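Local coordinates for protein hydrolase (Rhizobium meliloti, PDB 5HOE) that probably hydrolyses acetyl ester bonds of carbohydrates, as an octameric acetylesterase of the SGNH (GDSL-like) hydrolase superfamily, at residues Asp198-Asp203 with Asn215-His220. Sequence-based numbering, arbitrary orientation. Where two conformers were deposited one is given.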
# COMPACT_ATOMS: atom_id res chain seq x y z
N ASP A 198 20.67 19.19 31.75
CA ASP A 198 21.53 20.17 32.39
C ASP A 198 20.84 20.85 33.56
O ASP A 198 21.51 21.48 34.38
CB ASP A 198 21.98 21.23 31.38
CG ASP A 198 22.98 20.68 30.36
OD1 ASP A 198 23.48 19.55 30.52
OD2 ASP A 198 23.27 21.41 29.39
N CYS A 199 19.53 20.68 33.67
CA CYS A 199 18.71 21.38 34.63
C CYS A 199 17.92 20.44 35.54
O CYS A 199 17.72 20.76 36.71
CB CYS A 199 17.73 22.29 33.88
SG CYS A 199 16.49 23.02 34.89
N ILE A 200 17.49 19.29 35.03
CA ILE A 200 16.66 18.35 35.77
C ILE A 200 17.17 16.93 35.54
O ILE A 200 18.00 16.67 34.67
CB ILE A 200 15.16 18.46 35.39
CG1 ILE A 200 14.95 18.07 33.91
CG2 ILE A 200 14.63 19.88 35.71
CD1 ILE A 200 13.58 17.52 33.62
N SER A 201 16.65 16.00 36.34
CA SER A 201 16.85 14.58 36.15
C SER A 201 15.49 13.89 36.13
O SER A 201 14.49 14.44 36.58
CB SER A 201 17.75 13.97 37.24
OG SER A 201 17.13 13.98 38.51
N THR A 202 15.47 12.67 35.59
CA THR A 202 14.25 11.86 35.66
C THR A 202 14.10 11.35 37.09
O THR A 202 14.83 10.45 37.51
CB THR A 202 14.36 10.69 34.68
OG1 THR A 202 14.54 11.21 33.36
CG2 THR A 202 13.11 9.82 34.72
N ASP A 203 13.15 11.91 37.85
CA ASP A 203 13.05 11.65 39.28
C ASP A 203 11.80 10.89 39.69
O ASP A 203 11.61 10.65 40.90
CB ASP A 203 13.17 12.97 40.07
CG ASP A 203 12.05 13.96 39.81
OD1 ASP A 203 11.31 13.81 38.83
OD2 ASP A 203 11.95 14.92 40.62
N ASN A 215 8.89 19.26 36.96
CA ASN A 215 8.20 19.92 35.85
C ASN A 215 8.27 21.43 35.97
O ASN A 215 8.41 22.14 34.97
CB ASN A 215 6.73 19.50 35.82
CG ASN A 215 6.51 18.11 35.25
OD1 ASN A 215 7.37 17.53 34.55
ND2 ASN A 215 5.35 17.56 35.55
N ILE A 216 8.12 21.95 37.19
CA ILE A 216 8.13 23.39 37.40
C ILE A 216 9.52 23.96 37.16
O ILE A 216 9.68 24.97 36.47
CB ILE A 216 7.57 23.72 38.80
CG1 ILE A 216 6.08 23.36 38.84
CG2 ILE A 216 7.82 25.19 39.17
CD1 ILE A 216 5.50 23.34 40.21
N ARG A 217 10.55 23.31 37.71
CA ARG A 217 11.92 23.75 37.42
C ARG A 217 12.19 23.72 35.92
O ARG A 217 12.78 24.66 35.38
CB ARG A 217 12.94 22.92 38.21
CG ARG A 217 14.38 23.04 37.73
CD ARG A 217 15.36 22.92 38.90
NE ARG A 217 16.65 22.34 38.51
CZ ARG A 217 17.80 23.01 38.40
NH1 ARG A 217 17.86 24.31 38.64
NH2 ARG A 217 18.91 22.36 38.06
N LEU A 218 11.75 22.66 35.23
CA LEU A 218 11.99 22.54 33.80
C LEU A 218 11.30 23.66 33.03
O LEU A 218 11.88 24.25 32.12
CB LEU A 218 11.48 21.18 33.31
CG LEU A 218 11.62 20.91 31.81
CD1 LEU A 218 13.05 20.97 31.36
CD2 LEU A 218 10.98 19.56 31.46
N GLY A 219 10.04 23.93 33.36
CA GLY A 219 9.31 24.98 32.66
C GLY A 219 9.90 26.35 32.88
O GLY A 219 9.95 27.18 31.97
N HIS A 220 10.37 26.63 34.10
CA HIS A 220 11.03 27.90 34.33
C HIS A 220 12.29 28.03 33.48
O HIS A 220 12.53 29.09 32.87
CB HIS A 220 11.35 28.07 35.81
CG HIS A 220 10.14 28.22 36.66
ND1 HIS A 220 10.19 28.22 38.04
CD2 HIS A 220 8.83 28.36 36.34
CE1 HIS A 220 8.97 28.37 38.53
NE2 HIS A 220 8.13 28.45 37.52
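Ile-200, in the irregular loop that follows strand 192-195, faces Leu-218 on helix 212-229, their CA atoms, the nearest such pair between the two segments, 6.6 Å apart. Cys-199 and Ile-200 both send their CB atoms toward the helix and meet Arg-217 and Leu-218 on one of its sides. Arg-217 leaves the helix with CG anti to its backbone N (chi1 165°), and its chain bends at chi2, which carries the guanidinium group over to the carbonyl of Cys-199. NE and NH2 both turn to Cys-199 O, a fork of two bent bonds: the one from NE is weak, and the one from NH2 is modelled at a very short 2.4 Å with an N-H...O angle of 119°. Since Arg-217 and Cys-199 were each deposited in two conformers, the exact lengths here are doubtful. In the same conformers, Cys-199 SG lies over the centre of one guanidinium face, 3.6 Å above the plane, and packs against the aliphatic chain as well, at Arg-217 CG. Deeper in, the contact is aliphatic. Ile-200 slides past Arg-217, its CG2 branch 3.8 Å from Arg-217 CG, while its other branch puts CD1 3.9 Å from Leu-218 CD2. Leu-218 also packs on Phe-194 of strand 192-195 and Trp-48 of helix 48-56, and Ile-200 on Pro-154 in a neighbouring loop. Cutting Ile-200 back to an alanine would probably open a gap beside Leu-218 and leave Arg-217 CG without its neighbour on that side. Farther along the loop, Asp-203 OD2 is hydrogen-bonded to Ser-211 OG, just before the helix, and Thr-214 OG1, in its first turn. The chemistry thus changes with depth: buried aliphatic packing seats the C-terminal helix of this SGNH-type fold against the loop, and an arginine at the exposed edge, modelled in two conformers, reaches a loop carbonyl in the one described.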